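Local coordinates for protein microbial serine proteinases; subtilisin (Bacillus subtilis, PDB 2GKO) that probably hydrolyses peptide bonds as a cold-adapted, calcium-loaded serine protease of the subtilisin family, at residues A[66-71]-A[100-105]. Numbering follows the deposited sequence.
With PMS (phenylmethanesulfonic acid), chain G.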
loop_
_atom_site.group_PDB
_atom_site.type_symbol
_atom_site.label_atom_id
_atom_site.label_comp_id
_atom_site.label_asym_id
_atom_site.label_seq_id
_atom_site.Cartn_x
_atom_site.Cartn_y
_atom_site.Cartn_z
ATOM N N THR A 66 -15.467 -4.145 10.485
ATOM C CA THR A 66 -14.788 -4.797 11.606
ATOM C C THR A 66 -13.685 -5.720 11.159
ATOM O O THR A 66 -13.871 -6.565 10.317
ATOM C CB THR A 66 -15.817 -5.562 12.457
ATOM O OG1 THR A 66 -16.826 -4.635 12.902
ATOM C CG2 THR A 66 -15.194 -6.090 13.722
ATOM N N ASP A 67 -12.490 -5.517 11.714
ATOM C CA ASP A 67 -11.365 -6.383 11.472
ATOM C C ASP A 67 -11.274 -7.418 12.590
ATOM O O ASP A 67 -11.114 -7.048 13.741
ATOM C CB ASP A 67 -10.099 -5.528 11.431
ATOM C CG ASP A 67 -8.899 -6.277 10.973
ATOM O OD1 ASP A 67 -9.024 -7.445 10.512
ATOM O OD2 ASP A 67 -7.757 -5.777 11.091
ATOM N N ARG A 68 -11.351 -8.693 12.229
ATOM C CA ARG A 68 -11.192 -9.805 13.159
ATOM C C ARG A 68 -9.952 -10.621 12.816
ATOM O O ARG A 68 -9.705 -11.670 13.398
ATOM C CB ARG A 68 -12.435 -10.681 13.119
ATOM C CG ARG A 68 -13.688 -9.938 13.598
ATOM C CD ARG A 68 -14.969 -10.664 13.326
ATOM N NE ARG A 68 -16.106 -9.896 13.834
ATOM C CZ ARG A 68 -17.017 -9.292 13.067
ATOM N NH1 ARG A 68 -16.944 -9.348 11.735
ATOM N NH2 ARG A 68 -17.996 -8.606 13.646
ATOM N N GLN A 69 -9.170 -10.140 11.863
ATOM C CA GLN A 69 -7.966 -10.830 11.408
ATOM C C GLN A 69 -6.691 -10.052 11.820
ATOM O O GLN A 69 -5.760 -10.636 12.381
ATOM C CB GLN A 69 -8.014 -10.983 9.883
ATOM C CG GLN A 69 -8.949 -12.060 9.377
ATOM C CD GLN A 69 -8.223 -13.386 9.240
ATOM O OE1 GLN A 69 -7.734 -13.930 10.232
ATOM N NE2 GLN A 69 -8.125 -13.894 8.017
ATOM N N GLY A 70 -6.660 -8.754 11.551
ATOM C CA GLY A 70 -5.504 -7.925 11.846
ATOM C C GLY A 70 -4.879 -7.259 10.644
ATOM O O GLY A 70 -4.354 -6.171 10.757
ATOM N N HIS A 71 -4.932 -7.931 9.492
ATOM C CA HIS A 71 -4.243 -7.437 8.288
ATOM C C HIS A 71 -4.614 -6.008 7.927
ATOM O O HIS A 71 -3.760 -5.187 7.655
ATOM C CB HIS A 71 -4.585 -8.294 7.074
ATOM C CG HIS A 71 -4.129 -9.706 7.158
ATOM N ND1 HIS A 71 -4.301 -10.596 6.116
ATOM C CD2 HIS A 71 -3.484 -10.386 8.133
ATOM C CE1 HIS A 71 -3.792 -11.769 6.457
ATOM N NE2 HIS A 71 -3.299 -11.669 7.679
ATOM N N ALA A 100 -11.869 2.749 5.364
ATOM C CA ALA A 100 -11.677 1.350 5.713
ATOM C C ALA A 100 -12.784 0.587 5.000
ATOM O O ALA A 100 -13.950 0.656 5.408
ATOM C CB ALA A 100 -11.746 1.154 7.239
ATOM N N TYR A 101 -12.421 -0.097 3.909
ATOM C CA TYR A 101 -13.371 -0.880 3.105
ATOM C C TYR A 101 -13.071 -2.369 3.315
ATOM O O TYR A 101 -12.011 -2.865 2.898
ATOM C CB TYR A 101 -13.227 -0.519 1.627
ATOM C CG TYR A 101 -13.836 0.799 1.195
ATOM C CD1 TYR A 101 -14.291 1.755 2.117
ATOM C CD2 TYR A 101 -13.941 1.105 -0.172
ATOM C CE1 TYR A 101 -14.831 2.995 1.685
ATOM C CE2 TYR A 101 -14.495 2.297 -0.613
ATOM C CZ TYR A 101 -14.941 3.250 0.313
ATOM O OH TYR A 101 -15.455 4.428 -0.170
ATOM N N LYS A 102 -13.985 -3.092 3.968
ATOM C CA LYS A 102 -13.779 -4.515 4.237
ATOM C C LYS A 102 -14.193 -5.277 2.981
ATOM O O LYS A 102 -15.348 -5.228 2.588
ATOM C CB LYS A 102 -14.543 -4.980 5.474
ATOM C CG LYS A 102 -14.307 -6.422 5.858
ATOM C CD LYS A 102 -14.968 -6.739 7.182
ATOM C CE LYS A 102 -14.678 -8.159 7.590
ATOM N NZ LYS A 102 -15.272 -8.524 8.926
ATOM N N VAL A 103 -13.231 -5.932 2.358
ATOM C CA VAL A 103 -13.452 -6.757 1.160
ATOM C C VAL A 103 -13.069 -8.226 1.322
ATOM O O VAL A 103 -13.380 -9.045 0.443
ATOM C CB VAL A 103 -12.706 -6.164 -0.055
ATOM C CG1 VAL A 103 -13.067 -4.717 -0.218
ATOM C CG2 VAL A 103 -11.165 -6.358 0.036
ATOM N N LEU A 104 -12.401 -8.564 2.427
ATOM C CA LEU A 104 -11.977 -9.926 2.738
ATOM C C LEU A 104 -12.803 -10.326 3.949
ATOM O O LEU A 104 -12.675 -9.755 5.028
ATOM C CB LEU A 104 -10.490 -9.950 3.023
ATOM C CG LEU A 104 -9.572 -9.409 1.927
ATOM C CD1 LEU A 104 -8.098 -9.525 2.310
ATOM C CD2 LEU A 104 -9.812 -10.144 0.639
ATOM N N GLY A 105 -13.718 -11.250 3.717
ATOM C CA GLY A 105 -14.827 -11.461 4.626
ATOM C C GLY A 105 -14.515 -12.597 5.542
ATOM O O GLY A 105 -13.670 -13.445 5.222
HETATM C C PMS G . -1.014 -10.610 2.181
HETATM S S PMS G . -0.037 -9.614 1.248
HETATM C C1 PMS G . -0.676 -10.584 3.666
HETATM C C2 PMS G . 0.233 -11.491 4.208
HETATM C C3 PMS G . 0.523 -11.479 5.576
HETATM C C4 PMS G . -0.136 -10.582 6.405
HETATM C C5 PMS G . -1.075 -9.699 5.884
HETATM C C6 PMS G . -1.344 -9.711 4.518
HETATM O O2S PMS G . -0.361 -9.882 -0.136
HETATM O O1S PMS G . 1.330 -9.852 1.703
#
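Lys102 meets Thr66 with its side-chain end: NZ donates to Thr66 O at 2.8 Å, in the carbonyl plane, and CD and CE lie alongside the same oxygen. Its extended chain, CG anti to the backbone N (chi1 -176°), spans from strand 97-102 to the loop. Arg68 NH1 lies 3.4 Å from Lys102 NZ without bonding; the side chains cross at about a right angle. Asp106 forms salt bridges to both and probably offsets their charge. Thr66 CG2 rests over one face of the Arg68 guanidinium.

Asp67 holds the loop just before helix 71-80, where Gly70 is the N-cap. Its OD1 accepts from Gln69 N at 3.0 Å (an Asx turn) and, nearly straight, from Gly70 N at 2.9 Å (an Asx motif), both from one carboxylate face. OD1 also hydrogen-bonds Thr35 OG1, and OD2 Thr73 OG1. His71 follows, touching Asp34, as expected for the subtilisin triad. PMS C5 sits over the centre of its ring, 3.3 Å from His71 CG. Were His71 an alanine, PMS C5 would probably lose the flat face it rests on and Asp34 its imidazole neighbour. The polar bonds thus tie the loop to the strand end and probably steady the turn into the pocket histidine's helix.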